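Local coordinates for fibronectin type III domain-containing protein (Simiduia agarivorans, PDB 6P2K) that probably hydrolyses xyloglucan or related beta-glucans, as a glycoside hydrolase family 74 enzyme built on seven-bladed beta-propellers, at residues Q7-G12 against L766-I771; A3-P8 against I734-H739. All coordinates share one frame; numbering follows the deposited sequence.

Contact 1 of 2, residues Q7-G12 against L766-I771; sequences QPLNPG and LWRRSI
Gln-7 and Arg-768 form an antiparallel hydrogen-bonded pair, with Gln-7 N to Arg-768 O at 2.8 Å and Arg-768 N to Gln-7 O at 2.9 Å, and Pro-8 follows opposite Trp-767 as the non-hydrogen-bonded pair, a position at which no N-H is needed toward strand 765-770. The pairing carries on past the short strand 7-8: Leu-9 N reaches Leu-766 O at 3.0 Å. Beyond it the side chain of Asn-10 takes over from the backbone. Its OD1 offers a lone pair in the amide plane to Leu-766 N (2.8 Å, 171° at the hydrogen), while ND2 bonds only weakly to Leu-766 O; OD1 also accepts from Gln-415 NE2.

On one face of the sheet Pro-8 lies over the six-membered ring of Trp-767, its CB 3.6 Å from the ring centroid in a CH-pi contact only 14° off the normal. The indole NE1 is turned to Ala-764 O. The other face carries Gln-7 and Arg-768, running side by side in the same direction. Gln-7 has CG anti to the backbone N (chi1 -177°) and an extended chain, which lets OE1 accept a hydrogen bond from Arg-768 NE at 3.2 Å. The oxygen sits at the edge of the guanidinium, near its plane, yet NE approaches from above the amide plane rather than along a lone pair. Arg-768 NH1 forms a salt bridge with Asp-751 and a hydrogen bond with Tyr-758 OH, and Tyr-756 adds a cation-pi contact. Leu-9 CD1 rests against Arg-768 CD, and Leu-9 CB against Leu-766 CD2.

An N-terminal strand thus becomes the outermost strand of the last blade, whose other three strands come from the C-terminal end of the chain: a velcro-like completion of a four-stranded blade by both chain ends, as in many beta-propellers.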
loop_
_atom_site.group_PDB
_atom_site.type_symbol
_atom_site.label_atom_id
_atom_site.label_comp_id
_atom_site.label_asym_id
_atom_site.label_seq_id
_atom_site.Cartn_x
_atom_site.Cartn_y
_atom_site.Cartn_z
ATOM N N GLN B 7 35.185 14.192 -21.449
ATOM C CA GLN B 7 34.297 13.046 -21.580
ATOM C C GLN B 7 32.864 13.531 -21.736
ATOM O O GLN B 7 32.332 14.172 -20.813
ATOM C CB GLN B 7 34.428 12.141 -20.354
ATOM C CG GLN B 7 33.600 10.870 -20.406
ATOM C CD GLN B 7 34.022 9.873 -19.337
ATOM O OE1 GLN B 7 34.612 10.248 -18.320
ATOM N NE2 GLN B 7 33.725 8.598 -19.565
ATOM N N PRO B 8 32.205 13.260 -22.861
ATOM C CA PRO B 8 30.823 13.711 -23.039
ATOM C C PRO B 8 29.838 12.834 -22.284
ATOM O O PRO B 8 30.014 11.620 -22.161
ATOM C CB PRO B 8 30.608 13.595 -24.551
ATOM C CG PRO B 8 31.502 12.473 -24.960
ATOM C CD PRO B 8 32.712 12.540 -24.043
ATOM N N LEU B 9 28.780 13.476 -21.778
ATOM C CA LEU B 9 27.716 12.806 -21.022
ATOM C C LEU B 9 26.385 13.332 -21.559
ATOM O O LEU B 9 25.808 14.266 -20.998
ATOM C CB LEU B 9 27.871 13.057 -19.511
ATOM C CG LEU B 9 29.215 12.691 -18.871
ATOM C CD1 LEU B 9 29.323 13.281 -17.472
ATOM C CD2 LEU B 9 29.415 11.181 -18.835
ATOM N N ASN B 10 25.900 12.734 -22.648
ATOM C CA ASN B 10 24.795 13.322 -23.395
ATOM C C ASN B 10 23.936 12.240 -24.029
ATOM O O ASN B 10 24.437 11.154 -24.343
ATOM C CB ASN B 10 25.319 14.276 -24.476
ATOM C CG ASN B 10 25.987 15.495 -23.888
ATOM O OD1 ASN B 10 25.333 16.321 -23.248
ATOM N ND2 ASN B 10 27.297 15.611 -24.087
ATOM N N PRO B 11 22.642 12.508 -24.239
ATOM C CA PRO B 11 21.760 11.502 -24.844
ATOM C C PRO B 11 21.806 11.463 -26.362
ATOM O O PRO B 11 21.208 10.555 -26.953
ATOM C CB PRO B 11 20.371 11.928 -24.356
ATOM C CG PRO B 11 20.474 13.413 -24.250
ATOM C CD PRO B 11 21.901 13.716 -23.830
ATOM N N GLY B 12 22.484 12.408 -27.009
ATOM C CA GLY B 12 22.586 12.400 -28.457
ATOM C C GLY B 12 21.798 13.495 -29.147
ATOM O O GLY B 12 20.598 13.657 -28.904
ATOM N N LEU B 766 26.787 18.434 -22.072
ATOM C CA LEU B 766 27.532 18.281 -20.832
ATOM C C LEU B 766 28.813 17.494 -21.065
ATOM O O LEU B 766 28.811 16.474 -21.761
ATOM C CB LEU B 766 26.674 17.573 -19.782
ATOM C CG LEU B 766 27.362 17.089 -18.507
ATOM C CD1 LEU B 766 27.835 18.267 -17.667
ATOM C CD2 LEU B 766 26.414 16.198 -17.716
ATOM N N TRP B 767 29.905 17.976 -20.472
ATOM C CA TRP B 767 31.204 17.325 -20.543
ATOM C C TRP B 767 31.833 17.329 -19.158
ATOM O O TRP B 767 31.566 18.218 -18.346
ATOM C CB TRP B 767 32.140 18.035 -21.533
ATOM C CG TRP B 767 31.615 18.086 -22.930
ATOM C CD1 TRP B 767 30.608 18.875 -23.400
ATOM C CD2 TRP B 767 32.076 17.316 -24.044
ATOM N NE1 TRP B 767 30.409 18.640 -24.738
ATOM C CE2 TRP B 767 31.299 17.687 -25.157
ATOM C CE3 TRP B 767 33.071 16.345 -24.206
ATOM C CZ2 TRP B 767 31.487 17.125 -26.419
ATOM C CZ3 TRP B 767 33.255 15.788 -25.456
ATOM C CH2 TRP B 767 32.468 16.180 -26.548
ATOM N N ARG B 768 32.686 16.337 -18.899
ATOM C CA ARG B 768 33.410 16.273 -17.640
ATOM C C ARG B 768 34.870 15.922 -17.887
ATOM O O ARG B 768 35.218 15.248 -18.862
ATOM C CB ARG B 768 32.777 15.269 -16.666
ATOM C CG ARG B 768 33.218 13.835 -16.850
ATOM C CD ARG B 768 32.728 12.971 -15.703
ATOM N NE ARG B 768 33.263 11.619 -15.788
ATOM C CZ ARG B 768 33.041 10.667 -14.887
ATOM N NH1 ARG B 768 32.285 10.917 -13.826
ATOM N NH2 ARG B 768 33.577 9.465 -15.050
ATOM N N ARG B 769 35.722 16.394 -16.982
ATOM C CA ARG B 769 37.163 16.233 -17.085
ATOM C C ARG B 769 37.721 15.868 -15.720
ATOM O O ARG B 769 37.298 16.421 -14.701
ATOM C CB ARG B 769 37.830 17.520 -17.597
ATOM C CG ARG B 769 39.321 17.391 -17.868
ATOM C CD ARG B 769 39.970 18.744 -18.096
ATOM N NE ARG B 769 41.329 18.618 -18.615
ATOM C CZ ARG B 769 42.402 18.421 -17.855
ATOM N NH1 ARG B 769 42.273 18.325 -16.540
ATOM N NH2 ARG B 769 43.601 18.319 -18.409
ATOM N N SER B 770 38.663 14.929 -15.706
ATOM C CA SER B 770 39.375 14.599 -14.482
ATOM C C SER B 770 40.322 15.733 -14.109
ATOM O O SER B 770 40.962 16.336 -14.973
ATOM C CB SER B 770 40.152 13.296 -14.659
ATOM O OG SER B 770 40.329 12.639 -13.418
ATOM N N ILE B 771 40.401 16.030 -12.815
ATOM C CA ILE B 771 41.212 17.129 -12.296
ATOM C C ILE B 771 42.226 16.547 -11.321
ATOM O O ILE B 771 41.845 15.938 -10.314
ATOM C CB ILE B 771 40.350 18.202 -11.612
ATOM C CG1 ILE B 771 39.345 18.802 -12.602
ATOM C CG2 ILE B 771 41.230 19.285 -11.005
ATOM C CD1 ILE B 771 39.977 19.606 -13.712
#

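Contact 2 of 2, residues A3-P8 against I734-H739; sequences ATVWQP and ITDDLH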
loop_
_atom_site.group_PDB
_atom_site.type_symbol
_atom_site.label_atom_id
_atom_site.label_comp_id
_atom_site.label_asym_id
_atom_site.label_seq_id
_atom_site.Cartn_x
_atom_site.Cartn_y
_atom_site.Cartn_z
ATOM N N ALA B 3 44.414 9.535 -27.101
ATOM C CA ALA B 3 43.384 9.276 -26.108
ATOM C C ALA B 3 42.510 10.512 -25.950
ATOM O O ALA B 3 42.777 11.571 -26.525
ATOM C CB ALA B 3 43.992 8.874 -24.758
ATOM N N THR B 4 41.456 10.367 -25.151
ATOM C CA THR B 4 40.512 11.440 -24.882
ATOM C C THR B 4 40.691 11.961 -23.462
ATOM O O THR B 4 41.047 11.214 -22.546
ATOM C CB THR B 4 39.067 10.970 -25.073
ATOM O OG1 THR B 4 38.648 10.239 -23.913
ATOM C CG2 THR B 4 38.950 10.079 -26.300
ATOM N N VAL B 5 40.441 13.258 -23.290
ATOM C CA VAL B 5 40.500 13.914 -21.986
ATOM C C VAL B 5 39.110 14.339 -21.523
ATOM O O VAL B 5 38.635 13.905 -20.473
ATOM C CB VAL B 5 41.473 15.113 -22.007
ATOM C CG1 VAL B 5 41.823 15.530 -20.588
ATOM C CG2 VAL B 5 42.726 14.760 -22.792
ATOM N N TRP B 6 38.443 15.194 -22.294
ATOM C CA TRP B 6 37.084 15.602 -21.975
ATOM C C TRP B 6 36.108 14.496 -22.356
ATOM O O TRP B 6 36.188 13.933 -23.453
ATOM C CB TRP B 6 36.736 16.902 -22.696
ATOM C CG TRP B 6 37.342 18.107 -22.046
ATOM C CD1 TRP B 6 38.536 18.690 -22.350
ATOM C CD2 TRP B 6 36.781 18.872 -20.974
ATOM N NE1 TRP B 6 38.754 19.774 -21.533
ATOM C CE2 TRP B 6 37.690 19.907 -20.680
ATOM C CE3 TRP B 6 35.597 18.784 -20.235
ATOM C CZ2 TRP B 6 37.451 20.846 -19.680
ATOM C CZ3 TRP B 6 35.365 19.717 -19.241
ATOM C CH2 TRP B 6 36.286 20.734 -18.974
ATOM N N GLN B 7 35.185 14.192 -21.449
ATOM C CA GLN B 7 34.297 13.046 -21.580
ATOM C C GLN B 7 32.864 13.531 -21.736
ATOM O O GLN B 7 32.332 14.172 -20.813
ATOM C CB GLN B 7 34.428 12.141 -20.354
ATOM C CG GLN B 7 33.600 10.870 -20.406
ATOM C CD GLN B 7 34.022 9.873 -19.337
ATOM O OE1 GLN B 7 34.612 10.248 -18.320
ATOM N NE2 GLN B 7 33.725 8.598 -19.565
ATOM N N PRO B 8 32.205 13.260 -22.861
ATOM C CA PRO B 8 30.823 13.711 -23.039
ATOM C C PRO B 8 29.838 12.834 -22.284
ATOM O O PRO B 8 30.014 11.620 -22.161
ATOM C CB PRO B 8 30.608 13.595 -24.551
ATOM C CG PRO B 8 31.502 12.473 -24.960
ATOM C CD PRO B 8 32.712 12.540 -24.043
ATOM N N ILE B 734 43.586 23.915 -19.969
ATOM C CA ILE B 734 42.966 22.597 -19.877
ATOM C C ILE B 734 41.895 22.450 -20.952
ATOM O O ILE B 734 40.952 21.667 -20.801
ATOM C CB ILE B 734 42.381 22.344 -18.474
ATOM C CG1 ILE B 734 41.266 23.342 -18.157
ATOM C CG2 ILE B 734 43.475 22.402 -17.420
ATOM C CD1 ILE B 734 40.272 22.832 -17.123
ATOM N N THR B 735 42.038 23.197 -22.048
ATOM C CA THR B 735 41.105 23.052 -23.162
ATOM C C THR B 735 41.173 21.646 -23.744
ATOM O O THR B 735 40.139 20.997 -23.950
ATOM C CB THR B 735 41.398 24.097 -24.241
ATOM O OG1 THR B 735 41.460 25.397 -23.641
ATOM C CG2 THR B 735 40.304 24.087 -25.303
ATOM N N ASP B 736 42.387 21.158 -24.007
ATOM C CA ASP B 736 42.656 19.786 -24.472
ATOM C C ASP B 736 41.761 19.500 -25.679
ATOM O O ASP B 736 41.763 20.285 -26.637
ATOM C CB ASP B 736 42.508 18.819 -23.304
ATOM C CG ASP B 736 43.523 19.072 -22.204
ATOM O OD1 ASP B 736 44.690 19.376 -22.527
ATOM O OD2 ASP B 736 43.155 18.961 -21.018
ATOM N N ASP B 737 40.977 18.422 -25.673
ATOM C CA ASP B 737 40.172 18.035 -26.822
ATOM C C ASP B 737 38.749 18.593 -26.779
ATOM O O ASP B 737 37.887 18.108 -27.520
ATOM C CB ASP B 737 40.134 16.509 -26.944
ATOM C CG ASP B 737 39.721 15.826 -25.654
ATOM O OD1 ASP B 737 39.499 16.528 -24.646
ATOM O OD2 ASP B 737 39.616 14.582 -25.647
ATOM N N LEU B 738 38.483 19.599 -25.945
ATOM C CA LEU B 738 37.149 20.194 -25.869
ATOM C C LEU B 738 36.990 21.158 -27.036
ATOM O O LEU B 738 37.530 22.267 -27.024
ATOM C CB LEU B 738 36.934 20.895 -24.534
ATOM C CG LEU B 738 35.473 21.243 -24.228
ATOM C CD1 LEU B 738 34.614 19.982 -24.162
ATOM C CD2 LEU B 738 35.363 22.032 -22.934
ATOM N N HIS B 739 36.238 20.738 -28.053
ATOM C CA HIS B 739 36.186 21.501 -29.293
ATOM C C HIS B 739 35.198 22.659 -29.202
ATOM O O HIS B 739 35.448 23.736 -29.756
ATOM C CB HIS B 739 35.861 20.563 -30.454
ATOM C CG HIS B 739 36.932 19.548 -30.723
ATOM N ND1 HIS B 739 36.738 18.194 -30.547
ATOM C CD2 HIS B 739 38.210 19.693 -31.149
ATOM C CE1 HIS B 739 37.848 17.549 -30.856
ATOM N NE2 HIS B 739 38.755 18.435 -31.225
HETATM O O HOH W 1 36.799 14.164 -25.786
#
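The indole of Trp-6 has Leu-738 over one face: CB stands 3.6 Å from the centroid of the five-membered ring as a CH-pi contact, and CD2 lies above the middle of the ring system. The opposite face takes the aliphatic part of Arg-769. Around the edge, near the ring plane, are Ile-734 O, Asp-737 OD1 and Asp-736 CB. Trp-6 NE1 donates to Ile-734 O at 3.0 Å, and donor and acceptor each lie close to the other's plane, which helps to fix the rotation of the ring.

The carboxylate of Asp-737 grips two successive backbone amides. Its OD1 receives Trp-6 N on the syn lone pair at 2.9 Å; OD2 receives Val-5 N at 2.8 Å, also on the syn side but 33° out of the carboxylate plane. CG sits between the backbone N and carbonyl carbon of Asp-737 (chi1 52°), which turns both oxygens toward the N-terminal chain. Val-5 CG1 meets Asp-736 OD2 at 3.7 Å, the two side chains crossing nearly at right angles; this OD2 is held in a salt bridge by Arg-769.

The receiving loop is a type II' turn from Thr-735 to Leu-738, closed by Leu-738 N on Thr-735 O. It follows strand 729-733 and precedes strand 745-751, and is anchored through Ile-734 and Thr-735 to Val-718 of strand 714-723; Trp-6 also packs on Leu-757 and Ser-759 of strand 754-761.

Contacts 1 and 2 share Gln-7 and Pro-8, and their centres are 9 Å apart: the N-terminal chain is first held by the loop 734-739 and then enters the sheet beside strand 765-770. Strand and loop also meet directly. Arg-769 NH2 forms a salt bridge with Asp-736 OD2 at 2.7 Å, Arg-769 NE lies 3.7 Å from Val-5 CG1, and Trp-767 CD2 is 3.7 Å from Leu-738 CD1. Contact 1 lies nearer a metal site, with the side chain of Leu-766 about 9 Å from that of the zinc ligand Asp-405; a glycerol, probably from the crystallisation liquor, lies about 3 Å from the Leu-9 side chain. Contact 2 is remote from the zinc sites.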